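Local coordinates for uncharacterized protein (Clostridium sporogenes, PDB 4Q0Y) that is of unknown function but adopts a hot-dog, thioesterase-like fold and carries cadmium ions in the crystal, at residues 32-35 / 36-40. Sequence-based numbering, arbitrary orientation.
Sequences DEEK and LSKFK. With CD (cadmium ion), chain L.
Glu34 and Lys38, one turn apart on helix 33-44 of this hot-dog-like fold, form an i to i+4 salt bridge, with Glu34 OE2 3.1 Å from Lys38 NZ. The hydrogen bond within it is weak; the stronger partner of Lys38 NZ is Glu125 OE1 of helix 117-126, a second salt bridge. The lysine chain runs extended from a CG that is anti to the carbonyl carbon (chi1 -70°), passing the backbone oxygen of Glu34 and bringing CE against Glu34 CG at 3.7 Å.

Asp32 is the N-cap: its OD2 accepts from Lys35 N at 3.0 Å, on the anti side of the carboxylate and 16° out of its plane. The main chain takes over at once with four i to i+4 bonds, from Leu36 N to Asp32 O through Phe39 N to Lys35 O. Leu36 CG also rests against Asp32 O, 3.3 Å away.

On the inner face, Leu36 reaches Ile11 of strand 4-15, while the ring of Phe39 enters the core between that strand, Leu91 and Ile93 of strand 83-95, and helix 117-126. Toward the second subunit, Ser37 OG is hydrogen-bonded to Thr48 OG1 of that chain, and Glu33 OE2 to N of its Gly1, probably an expression-tag remnant. The carboxylate of Glu33 also chelates cadmium, with OE1 at 2.2 Å and OE2 at 2.5 Å; three waters bind the same ion, water 1 at 2.2 Å from it.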
ATOM      1  N   ASP B  32      12.670  -6.488  -6.322  1.00 14.77           N
ATOM      2  CA  ASP B  32      12.706  -6.284  -4.873  1.00 16.63           C
ATOM      3  C   ASP B  32      11.298  -6.191  -4.277  1.00 14.93           C
ATOM      4  O   ASP B  32      10.492  -5.349  -4.706  1.00 14.88           O
ATOM      5  CB  ASP B  32      13.446  -4.976  -4.570  1.00 19.05           C
ATOM      6  CG  ASP B  32      13.587  -4.721  -3.083  1.00 21.78           C
ATOM      7  OD1 ASP B  32      14.416  -5.368  -2.457  1.00 24.53           O
ATOM      8  OD2 ASP B  32      12.816  -3.900  -2.552  1.00 22.52           O
ATOM      9  N   GLU B  33      11.009  -7.059  -3.300  1.00 15.69           N
ATOM     10  CA  GLU B  33       9.668  -7.116  -2.685  1.00 16.81           C
ATOM     11  C   GLU B  33       9.142  -5.764  -2.166  1.00 16.64           C
ATOM     12  O   GLU B  33       7.981  -5.389  -2.442  1.00 16.76           O
ATOM     13  CB  GLU B  33       9.656  -8.155  -1.561  1.00 18.93           C
ATOM     14  CG  GLU B  33       8.298  -8.489  -0.980  1.00 23.16           C
ATOM     15  CD  GLU B  33       7.334  -9.109  -1.974  1.00 31.54           C
ATOM     16  OE1 GLU B  33       7.759  -9.574  -3.071  1.00 31.30           O
ATOM     17  OE2 GLU B  33       6.111  -9.173  -1.659  1.00 38.67           O
ATOM     18  N   GLU B  34      10.001  -5.019  -1.479  1.00 16.34           N
ATOM     19  CA  GLU B  34       9.630  -3.709  -0.949  1.00 18.88           C
ATOM     20  C   GLU B  34       9.325  -2.672  -2.043  1.00 16.81           C
ATOM     21  O   GLU B  34       8.356  -1.915  -1.914  1.00 16.87           O
ATOM     22  CB  GLU B  34      10.686  -3.196   0.026  1.00 21.22           C
ATOM     23  CG  GLU B  34      10.421  -1.778   0.488  1.00 22.80           C
ATOM     24  CD  GLU B  34      10.979  -1.429   1.853  1.00 30.26           C
ATOM     25  OE1 GLU B  34      11.561  -2.269   2.571  1.00 35.28           O
ATOM     26  OE2 GLU B  34      10.792  -0.261   2.221  1.00 33.68           O
ATOM     27  N   LYS B  35      10.128  -2.634  -3.110  1.00 16.41           N
ATOM     28  CA  LYS B  35       9.875  -1.707  -4.225  1.00 15.52           C
ATOM     29  C   LYS B  35       8.562  -2.058  -4.943  1.00 14.57           C
ATOM     30  O   LYS B  35       7.752  -1.170  -5.240  1.00 14.02           O
ATOM     31  CB  LYS B  35      11.013  -1.722  -5.219  1.00 14.70           C
ATOM     32  CG  LYS B  35      12.307  -1.189  -4.628  1.00 16.57           C
ATOM     33  CD  LYS B  35      13.451  -1.288  -5.625  1.00 17.62           C
ATOM     34  CE  LYS B  35      14.654  -0.615  -4.970  1.00 21.47           C
ATOM     35  NZ  LYS B  35      15.893  -0.814  -5.763  1.00 28.64           N
ATOM     36  N   LEU B  36       8.344  -3.354  -5.154  1.00 14.48           N
ATOM     37  CA  LEU B  36       7.116  -3.840  -5.803  1.00 12.89           C
ATOM     38  C   LEU B  36       5.871  -3.519  -4.975  1.00 13.46           C
ATOM     39  O   LEU B  36       4.846  -3.049  -5.536  1.00 13.27           O
ATOM     40  CB  LEU B  36       7.206  -5.329  -6.113  1.00 14.34           C
ATOM     41  CG  LEU B  36       8.294  -5.721  -7.122  1.00 15.75           C
ATOM     42  CD1 LEU B  36       8.373  -7.231  -7.213  1.00 17.20           C
ATOM     43  CD2 LEU B  36       8.067  -5.096  -8.489  1.00 16.97           C
ATOM     44  N   SER B  37       5.964  -3.731  -3.663  1.00 14.15           N
ATOM     45  CA  SER B  37       4.864  -3.407  -2.727  1.00 15.42           C
ATOM     46  C   SER B  37       4.518  -1.910  -2.768  1.00 15.55           C
ATOM     47  O   SER B  37       3.349  -1.554  -2.881  1.00 14.49           O
ATOM     48  CB  SER B  37       5.232  -3.826  -1.295  1.00 19.04           C
ATOM     49  OG  SER B  37       4.353  -3.314  -0.287  1.00 19.08           O
ATOM     50  N   LYS B  38       5.544  -1.051  -2.750  1.00 15.03           N
ATOM     51  CA  LYS B  38       5.315   0.391  -2.855  1.00 15.44           C
ATOM     52  C   LYS B  38       4.664   0.802  -4.191  1.00 13.97           C
ATOM     53  O   LYS B  38       3.718   1.629  -4.211  1.00 15.39           O
ATOM     54  CB  LYS B  38       6.599   1.166  -2.630  1.00 17.34           C
ATOM     55  CG  LYS B  38       7.110   1.129  -1.208  1.00 16.29           C
ATOM     56  CD  LYS B  38       8.536   1.643  -1.152  1.00 20.06           C
ATOM     57  CE  LYS B  38       9.124   1.640   0.220  1.00 23.91           C
ATOM     58  NZ  LYS B  38      10.529   2.156   0.234  1.00 28.51           N
ATOM     59  N   PHE B  39       5.086   0.186  -5.290  1.00 13.04           N
ATOM     60  CA  PHE B  39       4.468   0.487  -6.609  1.00 12.97           C
ATOM     61  C   PHE B  39       3.022  -0.013  -6.688  1.00 12.58           C
ATOM     62  O   PHE B  39       2.156   0.673  -7.235  1.00 12.31           O
ATOM     63  CB  PHE B  39       5.277  -0.069  -7.759  1.00 14.19           C
ATOM     64  CG  PHE B  39       4.921   0.553  -9.087  1.00 13.06           C
ATOM     65  CD1 PHE B  39       5.226   1.887  -9.324  1.00 15.89           C
ATOM     66  CD2 PHE B  39       4.213  -0.153 -10.042  1.00 17.07           C
ATOM     67  CE1 PHE B  39       4.863   2.486 -10.527  1.00 17.27           C
ATOM     68  CE2 PHE B  39       3.861   0.425 -11.257  1.00 17.36           C
ATOM     69  CZ  PHE B  39       4.184   1.748 -11.496  1.00 18.49           C
ATOM     70  N   LYS B  40       2.751  -1.175  -6.100  1.00 14.01           N
ATOM     71  CA  LYS B  40       1.372  -1.709  -6.025  1.00 14.02           C
ATOM     72  C   LYS B  40       0.435  -0.697  -5.377  1.00 13.52           C
ATOM     73  O   LYS B  40      -0.668  -0.458  -5.872  1.00 15.28           O
ATOM     74  CB  LYS B  40       1.316  -3.028  -5.243  1.00 15.39           C
ATOM     75  CG  LYS B  40      -0.077  -3.660  -5.209  1.00 19.29           C
ATOM     76  CD  LYS B  40      -0.124  -4.894  -4.305  1.00 23.11           C
ATOM     77  CE  LYS B  40      -0.918  -4.675  -3.042  1.00 28.26           C
ATOM     78  NZ  LYS B  40      -1.088  -5.933  -2.264  1.00 28.79           N
TER
HETATM   79 CD    CD L 203       5.848 -10.559  -3.667  0.50 27.63          CD
HETATM   80  O   HOH W   1       3.622 -10.380  -3.402  1.00 28.70           O
HETATM   81  O   HOH W   2       6.295 -12.482  -2.209  1.00 33.54           O
HETATM   82  O   HOH W   3       5.497  -8.441  -4.545  1.00 35.97           O